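Local coordinates for amidohydrolase family protein (Acinetobacter baumannii, PDB 4I6K), which probably hydrolyses the lactone ring of 2-pyrone-4,6-dicarboxylic acid or a related carboxylate, and binds citric acid in its presumed active-site pocket, at residues A[38-50]-A[72-84]. Sequence-based numbering, arbitrary orientation.
Sequences QDHSIETARYAPD and LVQPSFLGTNNQA. With CIT (citric acid), chain B.
The ring of F77 lies between two prolines: P49 CD sits over the centre of one face, 3.8 Å from the centroid in a CH-pi contact, and P75 CB lies over the opposite face, offset toward the rim. At its edge, in plane, is the hydroxyl of Y47. The F77 edge points at the face of Y47 in an offset edge-to-face pair, centroids 5.2 Å apart and planes at 67°, while F35 adds a second edge-to-face partner. With CG between the backbone N and carbonyl carbon (chi1 52°), F77 turns its ring toward P49 and Y47, and its CB meets A45 CB at 3.8 Å. F77 O takes two bonds from the 38-50 loop: one from the backbone N of I42 (2.9 Å) and, weakly, one from the side-chain OG of S41. The chain forms a (beta/alpha)8 barrel, the fold of the amidohydrolase superfamily; 38-50 belongs to the loop after strand 28-32, whereas segment 72-84 runs from strand 69-73 into helix 83-91. R46 and Y47 of 38-50, with S76 of 72-84, line one side of the citrate site. Y47 OH donates to citrate O2 at 2.8 Å. S76 N donates to citrate O1, of the same carboxylate, at 2.9 Å. Bent at chi3 (-85°), R46 brings NH2 to citrate O6 of a second carboxylate (2.8 Å), with NH1 making a weak bond to O5. H31, R123, N125 and H180 also bind the citrate. Farther along, L78 CD2 packs against D39 CB at 3.7 Å; the carboxylate of D39 accepts from S36 N through OD1, beside the methyl of A84.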
loop_
_atom_site.group_PDB
_atom_site.type_symbol
_atom_site.label_atom_id
_atom_site.label_comp_id
_atom_site.label_asym_id
_atom_site.label_seq_id
_atom_site.Cartn_x
_atom_site.Cartn_y
_atom_site.Cartn_z
ATOM N N GLN A 38 -20.680 10.628 2.354
ATOM C CA GLN A 38 -21.719 10.233 1.410
ATOM C C GLN A 38 -21.503 8.805 0.902
ATOM O O GLN A 38 -22.453 8.110 0.546
ATOM C CB GLN A 38 -21.755 11.215 0.240
ATOM C CG GLN A 38 -22.097 12.637 0.664
ATOM C CD GLN A 38 -21.797 13.662 -0.414
ATOM O OE1 GLN A 38 -20.673 13.744 -0.919
ATOM N NE2 GLN A 38 -22.803 14.459 -0.765
ATOM N N ASP A 39 -20.250 8.369 0.871
ATOM C CA ASP A 39 -19.925 6.993 0.486
ATOM C C ASP A 39 -20.470 5.999 1.511
ATOM O O ASP A 39 -20.513 6.293 2.701
ATOM C CB ASP A 39 -18.408 6.822 0.334
ATOM C CG ASP A 39 -17.812 7.800 -0.657
ATOM O OD1 ASP A 39 -16.647 8.203 -0.475
ATOM O OD2 ASP A 39 -18.516 8.178 -1.613
ATOM N N HIS A 40 -20.888 4.826 1.042
ATOM C CA HIS A 40 -21.409 3.785 1.919
ATOM C C HIS A 40 -20.283 2.999 2.601
ATOM O O HIS A 40 -19.406 2.443 1.945
ATOM C CB HIS A 40 -22.341 2.852 1.134
ATOM C CG HIS A 40 -22.752 1.616 1.880
ATOM N ND1 HIS A 40 -23.581 1.649 2.983
ATOM C CD2 HIS A 40 -22.473 0.308 1.662
ATOM C CE1 HIS A 40 -23.783 0.418 3.419
ATOM N NE2 HIS A 40 -23.121 -0.414 2.636
ATOM N N SER A 41 -20.316 2.970 3.926
ATOM C CA SER A 41 -19.372 2.184 4.701
ATOM C C SER A 41 -19.991 0.815 5.001
ATOM O O SER A 41 -21.073 0.733 5.582
ATOM C CB SER A 41 -19.024 2.917 5.996
ATOM O OG SER A 41 -17.923 2.304 6.643
ATOM N N ILE A 42 -19.311 -0.255 4.603
ATOM C CA ILE A 42 -19.892 -1.593 4.683
ATOM C C ILE A 42 -20.216 -2.032 6.113
ATOM O O ILE A 42 -19.573 -1.591 7.079
ATOM C CB ILE A 42 -19.019 -2.655 3.967
ATOM C CG1 ILE A 42 -17.702 -2.866 4.728
ATOM C CG2 ILE A 42 -18.790 -2.248 2.503
ATOM C CD1 ILE A 42 -16.847 -3.997 4.201
ATOM N N GLU A 43 -21.211 -2.913 6.222
ATOM C CA GLU A 43 -21.815 -3.293 7.499
ATOM C C GLU A 43 -20.796 -3.820 8.509
ATOM O O GLU A 43 -20.914 -3.581 9.713
ATOM C CB GLU A 43 -22.920 -4.333 7.265
ATOM C CG GLU A 43 -23.738 -4.703 8.504
ATOM C CD GLU A 43 -24.521 -6.000 8.325
ATOM O OE1 GLU A 43 -23.953 -6.976 7.784
ATOM O OE2 GLU A 43 -25.703 -6.046 8.732
ATOM N N THR A 44 -19.798 -4.537 8.012
ATOM C CA THR A 44 -18.790 -5.136 8.873
ATOM C C THR A 44 -17.509 -4.293 9.000
ATOM O O THR A 44 -16.472 -4.805 9.432
ATOM C CB THR A 44 -18.420 -6.538 8.359
ATOM O OG1 THR A 44 -17.770 -6.424 7.087
ATOM C CG2 THR A 44 -19.669 -7.384 8.193
ATOM N N ALA A 45 -17.569 -3.015 8.620
ATOM C CA ALA A 45 -16.390 -2.136 8.687
ATOM C C ALA A 45 -15.782 -2.127 10.092
ATOM O O ALA A 45 -16.510 -2.070 11.090
ATOM C CB ALA A 45 -16.747 -0.728 8.263
ATOM N N ARG A 46 -14.455 -2.215 10.170
ATOM C CA ARG A 46 -13.756 -2.128 11.458
ATOM C C ARG A 46 -13.950 -0.736 12.048
ATOM O O ARG A 46 -13.903 -0.555 13.264
ATOM C CB ARG A 46 -12.253 -2.402 11.296
ATOM C CG ARG A 46 -11.863 -3.869 11.193
ATOM C CD ARG A 46 -10.328 -4.054 11.072
ATOM N NE ARG A 46 -9.833 -3.935 9.692
ATOM C CZ ARG A 46 -9.002 -2.982 9.266
ATOM N NH1 ARG A 46 -8.560 -2.055 10.104
ATOM N NH2 ARG A 46 -8.609 -2.955 8.000
ATOM N N TYR A 47 -14.136 0.244 11.169
ATOM C CA TYR A 47 -14.347 1.623 11.567
ATOM C C TYR A 47 -14.956 2.402 10.423
ATOM O O TYR A 47 -14.954 1.951 9.272
ATOM C CB TYR A 47 -13.039 2.285 12.000
ATOM C CG TYR A 47 -12.055 2.506 10.878
ATOM C CD1 TYR A 47 -11.884 3.763 10.309
ATOM C CD2 TYR A 47 -11.291 1.453 10.390
ATOM C CE1 TYR A 47 -10.981 3.963 9.283
ATOM C CE2 TYR A 47 -10.389 1.636 9.366
ATOM C CZ TYR A 47 -10.235 2.889 8.814
ATOM O OH TYR A 47 -9.327 3.058 7.791
ATOM N N ALA A 48 -15.486 3.575 10.749
ATOM C CA ALA A 48 -16.164 4.418 9.768
ATOM C C ALA A 48 -15.843 5.862 10.078
ATOM O O ALA A 48 -16.466 6.456 10.951
ATOM C CB ALA A 48 -17.666 4.194 9.812
ATOM N N PRO A 49 -14.860 6.426 9.362
ATOM C CA PRO A 49 -14.409 7.790 9.611
ATOM C C PRO A 49 -15.568 8.774 9.441
ATOM O O PRO A 49 -16.470 8.527 8.640
ATOM C CB PRO A 49 -13.353 8.016 8.524
ATOM C CG PRO A 49 -13.058 6.651 7.952
ATOM C CD PRO A 49 -14.279 5.857 8.134
ATOM N N ASP A 50 -15.535 9.879 10.178
ATOM C CA ASP A 50 -16.636 10.847 10.191
ATOM C C ASP A 50 -16.185 12.207 9.673
ATOM O O ASP A 50 -16.420 13.241 10.301
ATOM C CB ASP A 50 -17.167 10.998 11.619
ATOM C CG ASP A 50 -18.356 11.940 11.708
ATOM O OD1 ASP A 50 -19.121 12.041 10.721
ATOM O OD2 ASP A 50 -18.522 12.574 12.774
ATOM N N LEU A 72 -3.836 6.371 -5.170
ATOM C CA LEU A 72 -5.017 6.132 -4.353
ATOM C C LEU A 72 -5.260 4.641 -4.153
ATOM O O LEU A 72 -5.173 3.849 -5.093
ATOM C CB LEU A 72 -6.232 6.786 -4.994
ATOM C CG LEU A 72 -6.148 8.303 -4.921
ATOM C CD1 LEU A 72 -7.420 8.938 -5.436
ATOM C CD2 LEU A 72 -5.869 8.690 -3.480
ATOM N N VAL A 73 -5.566 4.266 -2.917
ATOM C CA VAL A 73 -5.805 2.874 -2.575
ATOM C C VAL A 73 -7.216 2.740 -2.011
ATOM O O VAL A 73 -7.657 3.585 -1.231
ATOM C CB VAL A 73 -4.770 2.388 -1.546
ATOM C CG1 VAL A 73 -5.159 1.043 -0.985
ATOM C CG2 VAL A 73 -3.398 2.330 -2.175
ATOM N N GLN A 74 -7.934 1.698 -2.424
ATOM C CA GLN A 74 -9.306 1.476 -1.956
ATOM C C GLN A 74 -9.320 1.115 -0.474
ATOM O O GLN A 74 -8.633 0.186 -0.061
ATOM C CB GLN A 74 -9.966 0.347 -2.762
ATOM C CG GLN A 74 -11.278 -0.200 -2.159
ATOM C CD GLN A 74 -12.461 0.681 -2.493
ATOM O OE1 GLN A 74 -12.285 1.828 -2.879
ATOM N NE2 GLN A 74 -13.668 0.149 -2.362
ATOM N N PRO A 75 -10.120 1.840 0.329
ATOM C CA PRO A 75 -10.172 1.636 1.771
ATOM C C PRO A 75 -11.001 0.427 2.172
ATOM O O PRO A 75 -11.992 0.110 1.528
ATOM C CB PRO A 75 -10.836 2.915 2.292
ATOM C CG PRO A 75 -10.951 3.837 1.113
ATOM C CD PRO A 75 -10.939 2.985 -0.094
ATOM N N SER A 76 -10.577 -0.237 3.241
ATOM C CA SER A 76 -11.285 -1.386 3.790
ATOM C C SER A 76 -12.772 -1.132 4.013
ATOM O O SER A 76 -13.611 -1.958 3.649
ATOM C CB SER A 76 -10.655 -1.798 5.122
ATOM O OG SER A 76 -10.613 -0.691 6.005
ATOM N N PHE A 77 -13.106 0.008 4.607
ATOM C CA PHE A 77 -14.497 0.273 4.979
ATOM C C PHE A 77 -15.402 0.546 3.796
ATOM O O PHE A 77 -16.622 0.611 3.955
ATOM C CB PHE A 77 -14.593 1.418 5.988
ATOM C CG PHE A 77 -13.874 2.649 5.567
ATOM C CD1 PHE A 77 -14.498 3.582 4.745
ATOM C CD2 PHE A 77 -12.569 2.882 5.990
ATOM C CE1 PHE A 77 -13.836 4.739 4.351
ATOM C CE2 PHE A 77 -11.898 4.019 5.597
ATOM C CZ PHE A 77 -12.526 4.951 4.775
ATOM N N LEU A 78 -14.811 0.692 2.610
ATOM C CA LEU A 78 -15.604 0.897 1.394
ATOM C C LEU A 78 -15.811 -0.367 0.567
ATOM O O LEU A 78 -16.400 -0.299 -0.512
ATOM C CB LEU A 78 -15.023 2.009 0.527
ATOM C CG LEU A 78 -15.144 3.399 1.155
ATOM C CD1 LEU A 78 -14.523 4.415 0.229
ATOM C CD2 LEU A 78 -16.603 3.741 1.446
ATOM N N GLY A 79 -15.332 -1.508 1.066
ATOM C CA GLY A 79 -15.595 -2.794 0.411
ATOM C C GLY A 79 -15.129 -2.838 -1.035
ATOM O O GLY A 79 -14.039 -2.364 -1.357
ATOM N N THR A 80 -15.952 -3.406 -1.914
ATOM C CA THR A 80 -15.572 -3.557 -3.307
ATOM C C THR A 80 -16.230 -2.500 -4.176
ATOM O O THR A 80 -16.221 -2.612 -5.394
ATOM C CB THR A 80 -15.943 -4.926 -3.863
ATOM O OG1 THR A 80 -17.371 -5.052 -3.893
ATOM C CG2 THR A 80 -15.323 -6.053 -3.008
ATOM N N ASN A 81 -16.803 -1.475 -3.553
ATOM C CA ASN A 81 -17.293 -0.327 -4.311
ATOM C C ASN A 81 -16.174 0.673 -4.492
ATOM O O ASN A 81 -15.882 1.433 -3.581
ATOM C CB ASN A 81 -18.458 0.345 -3.598
ATOM C CG ASN A 81 -19.076 1.453 -4.427
ATOM O OD1 ASN A 81 -18.461 1.954 -5.372
ATOM N ND2 ASN A 81 -20.303 1.840 -4.082
ATOM N N ASN A 82 -15.538 0.654 -5.660
ATOM C CA ASN A 82 -14.358 1.481 -5.914
ATOM C C ASN A 82 -14.680 2.864 -6.496
ATOM O O ASN A 82 -13.784 3.615 -6.880
ATOM C CB ASN A 82 -13.394 0.735 -6.833
ATOM C CG ASN A 82 -12.826 -0.520 -6.185
ATOM O OD1 ASN A 82 -11.934 -0.445 -5.340
ATOM N ND2 ASN A 82 -13.335 -1.681 -6.586
ATOM N N GLN A 83 -15.940 3.249 -6.513
ATOM C CA GLN A 83 -16.342 4.472 -7.191
ATOM C C GLN A 83 -15.755 5.787 -6.701
ATOM O O GLN A 83 -15.397 6.625 -7.507
ATOM C CB GLN A 83 -17.859 4.592 -7.198
ATOM C CG GLN A 83 -18.501 3.845 -8.323
ATOM C CD GLN A 83 -18.070 4.355 -9.663
ATOM O OE1 GLN A 83 -18.076 5.551 -9.915
ATOM N NE2 GLN A 83 -17.699 3.450 -10.538
ATOM N N ALA A 84 -15.657 5.989 -5.399
ATOM C CA ALA A 84 -15.054 7.240 -4.915
ATOM C C ALA A 84 -13.644 7.424 -5.476
ATOM O O ALA A 84 -13.304 8.484 -6.004
ATOM C CB ALA A 84 -15.033 7.278 -3.405
HETATM C C1 CIT B . -7.955 1.070 5.192
HETATM O O1 CIT B . -7.935 0.419 4.118
HETATM O O2 CIT B . -8.976 1.058 5.909
HETATM C C2 CIT B . -6.749 1.839 5.659
HETATM C C3 CIT B . -5.782 0.822 6.244
HETATM O O7 CIT B . -5.267 0.052 5.121
HETATM C C4 CIT B . -4.631 1.545 6.887
HETATM C C5 CIT B . -4.090 2.303 5.714
HETATM O O3 CIT B . -3.548 1.691 4.759
HETATM O O4 CIT B . -4.217 3.543 5.699
HETATM C C6 CIT B . -6.449 -0.101 7.262
HETATM O O5 CIT B . -6.772 0.292 8.412
HETATM O O6 CIT B . -6.668 -1.296 6.944
#